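Local coordinates for protein xylulokinase (Brucella ovis, PDB 5VM1) that probably phosphorylates D-xylulose to D-xylulose 5-phosphate with ATP, as a sugar kinase of the FGGY family, at residues A[12-17]-A[431-436]; A[22-25]-A[31-34]. All blocks are in the same frame, centred on the assembly; numbering follows the deposited sequence.

Interaction 1: A[12-17]-A[431-436]; sequences GLDLGT and FGAAFG
Strand 9-15, in the N-terminal FGGY domain, meets the start of helix 433-446, from the C-terminal FGGY domain, at Asp14, Ala433 and Ala434. Asp14 lies near the end of the first strand of the six-stranded sheet and is predicted to be important for activity. Its side chain lies across the first turn of the helix. CG stands anti to the backbone N (chi1 -171°), which carries the carboxylate over the methyl of Ala433. Asp14 OD2 is 3.2 Å from Ala433 CB, and Asp14 OD1 is 3.6 Å from the same carbon. One methyl therefore meets both oxygens. Behind the carboxylate, Asp14 CB packs on Ala434 CB at 3.8 Å. The CA atoms of Asp14 and Ala434 are 4.8 Å apart, and the helix meets the aspartate with the methyls of Ala433 and Ala434. Gly12 adds a backbone contact, with its CA 3.9 Å from Ala434 O. The contact is one of packing. The strongest polar partner of Asp14 lies on the neighbouring strand 78-85, where Ser84 OG is hydrogen-bonded to Asp14 OD1. Gly432 is the N-cap, and its O accepts the bond from Gly436 N at 2.9 Å in the first helical turn. Ala433 also lies about 4 Å, side chain to side chain, from Asp243, the predicted proton acceptor. An aspartate near the end of the first strand, packed against a helix start that adjoins the predicted proton acceptor, is consistent with the active-site cleft of the actin-like ATPase fold of FGGY kinases.

Interaction 2: A[22-25]-A[31-34]; sequences ALLI and PVGA
Leu24 is held to strand 31-38 through both of its backbone polar atoms. Leu24 N donates to Gly33 O at 2.9 Å. Leu24 O receives Val32 N at 2.7 Å, with the donor tilted 15° from the carbonyl plane. Gly33 N makes a second, weak bond to the same oxygen at 3.5 Å. Val32 and Gly33 thus both face Leu24, which makes a classic beta bulge in the hairpin of strands 19-26 and 31-38. The register shifts by one residue here: Leu23 pairs with Ala34, but Ile25 pairs with Pro31. Ala22 O takes a CA-H...O contact from Ala34 CA at 3.0 Å. The side chains of Leu24 and Val32 run side by side, with Leu24 CD2 4.0 Å from Val32 CG1. On the face of Leu23, Ile25, Pro31 and Ala34, Leu23 CD1 reaches Ala34 CB at 3.9 Å. The CG of Leu23 is anti to the backbone N (chi1 -175°), and CD1 bends over toward the partner strand. Ile25 CG2 rests on Pro31 CA at 4.0 Å. Further out, Leu24 packs on Leu67 of helix 53-70, and Leu24 and Val32 both touch Met9. Leu23 and Ile25 face helix 433-446, where Ile25 touches Ala438.

Interactions 1 and 2 share one sheet, in which strands 9-15 and 19-26 are neighbours. Their centres lie 11 Å apart. Gly12 N is 2.7 Å from Leu23 O, a probable hydrogen bond that ties the strand of interaction 1 to the hairpin of interaction 2. The helix of interaction 1 also touches strand 19-26 of interaction 2. Leu23 CD2 is 3.5 Å from Phe435 CA and 3.8 Å from Ala434 O, so the helix start that meets Asp14 also lies against the hairpin. Leu13 CD2 packs on Ala22 CB at 3.7 Å. Interaction 1 lies by the predicted active site. Interaction 2 is set back from it, with the Leu23 side chain about 7 Å from that of Asp14.

Interaction 1: A[12-17]-A[431-436]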
ATOM      1  N   GLY A  12       9.274  13.560  -7.467  1.00 54.32           N
ATOM      2  CA  GLY A  12       8.879  12.269  -6.915  1.00 48.64           C
ATOM      3  C   GLY A  12       8.601  11.284  -8.036  1.00 46.87           C
ATOM      4  O   GLY A  12       7.946  11.632  -9.020  1.00 44.67           O
ATOM      5  N   LEU A  13       9.114  10.054  -7.886  1.00 41.00           N
ATOM      6  CA  LEU A  13       8.906   8.978  -8.856  1.00 33.60           C
ATOM      7  C   LEU A  13       8.185   7.835  -8.158  1.00 41.06           C
ATOM      8  O   LEU A  13       8.757   7.189  -7.273  1.00 48.51           O
ATOM      9  CB  LEU A  13      10.218   8.476  -9.453  1.00 28.62           C
ATOM     10  CG  LEU A  13      11.017   9.540 -10.183  1.00 36.95           C
ATOM     11  CD1 LEU A  13      12.387   9.005 -10.633  1.00 38.67           C
ATOM     12  CD2 LEU A  13      10.197  10.085 -11.319  1.00 42.50           C
ATOM     13  N   ASP A  14       6.942   7.566  -8.574  1.00 37.46           N
ATOM     14  CA  ASP A  14       6.172   6.430  -8.072  1.00 37.37           C
ATOM     15  C   ASP A  14       6.190   5.336  -9.126  1.00 33.83           C
ATOM     16  O   ASP A  14       5.587   5.474 -10.195  1.00 49.38           O
ATOM     17  CB  ASP A  14       4.731   6.809  -7.720  1.00 42.81           C
ATOM     18  CG  ASP A  14       3.989   5.674  -6.997  1.00 49.62           C
ATOM     19  OD1 ASP A  14       4.664   4.815  -6.383  1.00 54.02           O
ATOM     20  OD2 ASP A  14       2.745   5.623  -7.053  1.00 49.79           O
ATOM     21  N   LEU A  15       6.854   4.242  -8.810  1.00 23.25           N
ATOM     22  CA  LEU A  15       6.866   3.062  -9.668  1.00 29.75           C
ATOM     23  C   LEU A  15       5.717   2.151  -9.199  1.00 37.17           C
ATOM     24  O   LEU A  15       5.836   1.380  -8.237  1.00 27.46           O
ATOM     25  CB  LEU A  15       8.252   2.423  -9.620  1.00 26.16           C
ATOM     26  CG  LEU A  15       8.509   1.001 -10.092  1.00 35.19           C
ATOM     27  CD1 LEU A  15       7.889   0.855 -11.438  1.00 36.37           C
ATOM     28  CD2 LEU A  15      10.034   0.724 -10.117  1.00 32.08           C
ATOM     29  N   GLY A  16       4.564   2.283  -9.837  1.00 36.27           N
ATOM     30  CA  GLY A  16       3.440   1.447  -9.487  1.00 34.08           C
ATOM     31  C   GLY A  16       3.403   0.203 -10.346  1.00 46.76           C
ATOM     32  O   GLY A  16       4.227  -0.018 -11.236  1.00 39.19           O
ATOM     33  N   THR A  17       2.402  -0.621 -10.092  1.00 50.06           N
ATOM     34  CA  THR A  17       2.317  -1.825 -10.891  1.00 45.93           C
ATOM     35  C   THR A  17       1.792  -1.503 -12.293  1.00 51.20           C
ATOM     36  O   THR A  17       2.249  -2.099 -13.276  1.00 53.07           O
ATOM     37  CB  THR A  17       1.516  -2.880 -10.120  1.00 43.65           C
ATOM     38  OG1 THR A  17       0.794  -3.710 -11.028  1.00 47.46           O
ATOM     39  CG2 THR A  17       0.585  -2.241  -9.098  1.00 48.21           C
ATOM     40  N   PHE A 431      -2.279  13.589  -3.519  1.00 38.84           N
ATOM     41  CA  PHE A 431      -1.613  13.481  -2.236  1.00 37.24           C
ATOM     42  C   PHE A 431      -1.272  12.026  -1.963  1.00 39.85           C
ATOM     43  O   PHE A 431      -1.280  11.575  -0.818  1.00 38.50           O
ATOM     44  CB  PHE A 431      -2.478  14.072  -1.120  1.00 33.56           C
ATOM     45  CG  PHE A 431      -2.936  15.487  -1.390  1.00 35.45           C
ATOM     46  CD1 PHE A 431      -2.004  16.524  -1.448  1.00 49.25           C
ATOM     47  CD2 PHE A 431      -4.260  15.782  -1.599  1.00 36.14           C
ATOM     48  CE1 PHE A 431      -2.385  17.829  -1.703  1.00 47.77           C
ATOM     49  CE2 PHE A 431      -4.662  17.104  -1.849  1.00 49.85           C
ATOM     50  CZ  PHE A 431      -3.723  18.124  -1.896  1.00 47.93           C
ATOM     51  N   GLY A 432      -0.985  11.299  -3.036  1.00 36.25           N
ATOM     52  CA  GLY A 432      -0.697   9.882  -3.006  1.00 30.47           C
ATOM     53  C   GLY A 432       0.779   9.558  -2.921  1.00 46.44           C
ATOM     54  O   GLY A 432       1.589  10.336  -2.391  1.00 31.01           O
ATOM     55  N   ALA A 433       1.123   8.374  -3.459  1.00 30.19           N
ATOM     56  CA  ALA A 433       2.483   7.861  -3.379  1.00 30.38           C
ATOM     57  C   ALA A 433       3.487   8.796  -4.057  1.00 42.97           C
ATOM     58  O   ALA A 433       4.554   9.088  -3.496  1.00 49.12           O
ATOM     59  CB  ALA A 433       2.542   6.474  -4.018  1.00 30.26           C
ATOM     60  N   ALA A 434       3.158   9.309  -5.244  1.00 41.03           N
ATOM     61  CA  ALA A 434       4.101  10.185  -5.936  1.00 34.10           C
ATOM     62  C   ALA A 434       4.290  11.493  -5.191  1.00 34.44           C
ATOM     63  O   ALA A 434       5.377  12.077  -5.225  1.00 41.30           O
ATOM     64  CB  ALA A 434       3.653  10.439  -7.374  1.00 35.45           C
ATOM     65  N   PHE A 435       3.250  11.995  -4.537  1.00 41.97           N
ATOM     66  CA  PHE A 435       3.445  13.217  -3.770  1.00 42.39           C
ATOM     67  C   PHE A 435       4.256  12.950  -2.504  1.00 39.16           C
ATOM     68  O   PHE A 435       5.097  13.767  -2.121  1.00 36.92           O
ATOM     69  CB  PHE A 435       2.102  13.857  -3.457  1.00 34.70           C
ATOM     70  CG  PHE A 435       2.205  15.110  -2.679  1.00 35.68           C
ATOM     71  CD1 PHE A 435       2.832  16.217  -3.217  1.00 37.33           C
ATOM     72  CD2 PHE A 435       1.628  15.210  -1.420  1.00 41.68           C
ATOM     73  CE1 PHE A 435       2.920  17.396  -2.502  1.00 38.53           C
ATOM     74  CE2 PHE A 435       1.715  16.389  -0.696  1.00 36.56           C
ATOM     75  CZ  PHE A 435       2.359  17.478  -1.242  1.00 38.19           C
ATOM     76  N   GLY A 436       4.032  11.805  -1.853  1.00 32.79           N
ATOM     77  CA  GLY A 436       4.859  11.451  -0.713  1.00 32.62           C
ATOM     78  C   GLY A 436       6.313  11.277  -1.099  1.00 45.24           C
ATOM     79  O   GLY A 436       7.225  11.661  -0.355  1.00 37.27           O
TER

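Interaction 2: A[22-25]-A[31-34]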
ATOM      1  N   ALA A  22       5.555  10.578 -12.381  1.00 46.91           N
ATOM      2  CA  ALA A  22       6.594  11.550 -12.067  1.00 37.49           C
ATOM      3  C   ALA A  22       5.921  12.844 -11.651  1.00 45.44           C
ATOM      4  O   ALA A  22       5.123  13.396 -12.406  1.00 61.83           O
ATOM      5  CB  ALA A  22       7.511  11.782 -13.259  1.00 36.06           C
ATOM      6  N   LEU A  23       6.271  13.350 -10.478  1.00 44.94           N
ATOM      7  CA  LEU A  23       5.595  14.510  -9.924  1.00 47.00           C
ATOM      8  C   LEU A  23       6.638  15.532  -9.521  1.00 52.81           C
ATOM      9  O   LEU A  23       7.569  15.210  -8.773  1.00 47.03           O
ATOM     10  CB  LEU A  23       4.744  14.129  -8.715  1.00 34.70           C
ATOM     11  CG  LEU A  23       3.901  15.247  -8.123  1.00 41.96           C
ATOM     12  CD1 LEU A  23       2.905  15.735  -9.126  1.00 38.32           C
ATOM     13  CD2 LEU A  23       3.201  14.743  -6.902  1.00 49.44           C
ATOM     14  N   LEU A  24       6.460  16.765  -9.984  1.00 49.75           N
ATOM     15  CA  LEU A  24       7.408  17.830  -9.709  1.00 49.62           C
ATOM     16  C   LEU A  24       6.718  18.892  -8.878  1.00 53.62           C
ATOM     17  O   LEU A  24       5.651  19.387  -9.257  1.00 53.44           O
ATOM     18  CB  LEU A  24       7.962  18.428 -11.005  1.00 48.07           C
ATOM     19  CG  LEU A  24       9.051  19.483 -10.844  1.00 52.94           C
ATOM     20  CD1 LEU A  24      10.296  18.916 -10.176  1.00 49.47           C
ATOM     21  CD2 LEU A  24       9.380  20.016 -12.213  1.00 55.47           C
ATOM     22  N   ILE A  25       7.351  19.253  -7.765  1.00 61.06           N
ATOM     23  CA  ILE A  25       6.811  20.215  -6.821  1.00 66.71           C
ATOM     24  C   ILE A  25       7.888  21.236  -6.470  1.00 61.59           C
ATOM     25  O   ILE A  25       9.088  20.980  -6.580  1.00 58.17           O
ATOM     26  CB  ILE A  25       6.293  19.533  -5.529  1.00 64.48           C
ATOM     27  CG1 ILE A  25       7.467  18.896  -4.772  1.00 41.95           C
ATOM     28  CG2 ILE A  25       5.152  18.534  -5.839  1.00 61.42           C
ATOM     29  CD1 ILE A  25       7.134  18.498  -3.379  1.00 40.95           C
ATOM     30  N   PRO A  31       2.091  21.445  -6.818  1.00 72.71           N
ATOM     31  CA  PRO A  31       2.480  20.671  -7.992  1.00 70.13           C
ATOM     32  C   PRO A  31       2.811  21.622  -9.123  1.00 64.72           C
ATOM     33  O   PRO A  31       2.168  22.658  -9.303  1.00 70.00           O
ATOM     34  CB  PRO A  31       1.240  19.816  -8.289  1.00 75.37           C
ATOM     35  CG  PRO A  31       0.096  20.574  -7.679  1.00 73.62           C
ATOM     36  CD  PRO A  31       0.667  21.273  -6.471  1.00 74.40           C
ATOM     37  N   VAL A  32       3.819  21.247  -9.896  1.00 63.70           N
ATOM     38  CA  VAL A  32       4.295  22.035 -11.016  1.00 59.95           C
ATOM     39  C   VAL A  32       4.000  21.330 -12.326  1.00 63.61           C
ATOM     40  O   VAL A  32       3.633  21.965 -13.314  1.00 65.25           O
ATOM     41  CB  VAL A  32       5.815  22.313 -10.870  1.00 58.41           C
ATOM     42  CG1 VAL A  32       6.418  22.751 -12.179  1.00 56.11           C
ATOM     43  CG2 VAL A  32       6.117  23.326  -9.763  1.00 54.70           C
ATOM     44  N   GLY A  33       4.109  20.007 -12.323  1.00 65.19           N
ATOM     45  CA  GLY A  33       3.765  19.196 -13.470  1.00 62.46           C
ATOM     46  C   GLY A  33       3.881  17.738 -13.085  1.00 55.67           C
ATOM     47  O   GLY A  33       4.487  17.390 -12.065  1.00 59.99           O
ATOM     48  N   ALA A  34       3.298  16.894 -13.928  1.00 50.06           N
ATOM     49  CA  ALA A  34       3.295  15.460 -13.690  1.00 46.51           C
ATOM     50  C   ALA A  34       3.248  14.744 -15.026  1.00 48.80           C
ATOM     51  O   ALA A  34       2.687  15.256 -15.994  1.00 46.86           O
ATOM     52  CB  ALA A  34       2.104  15.027 -12.840  1.00 47.61           C
TER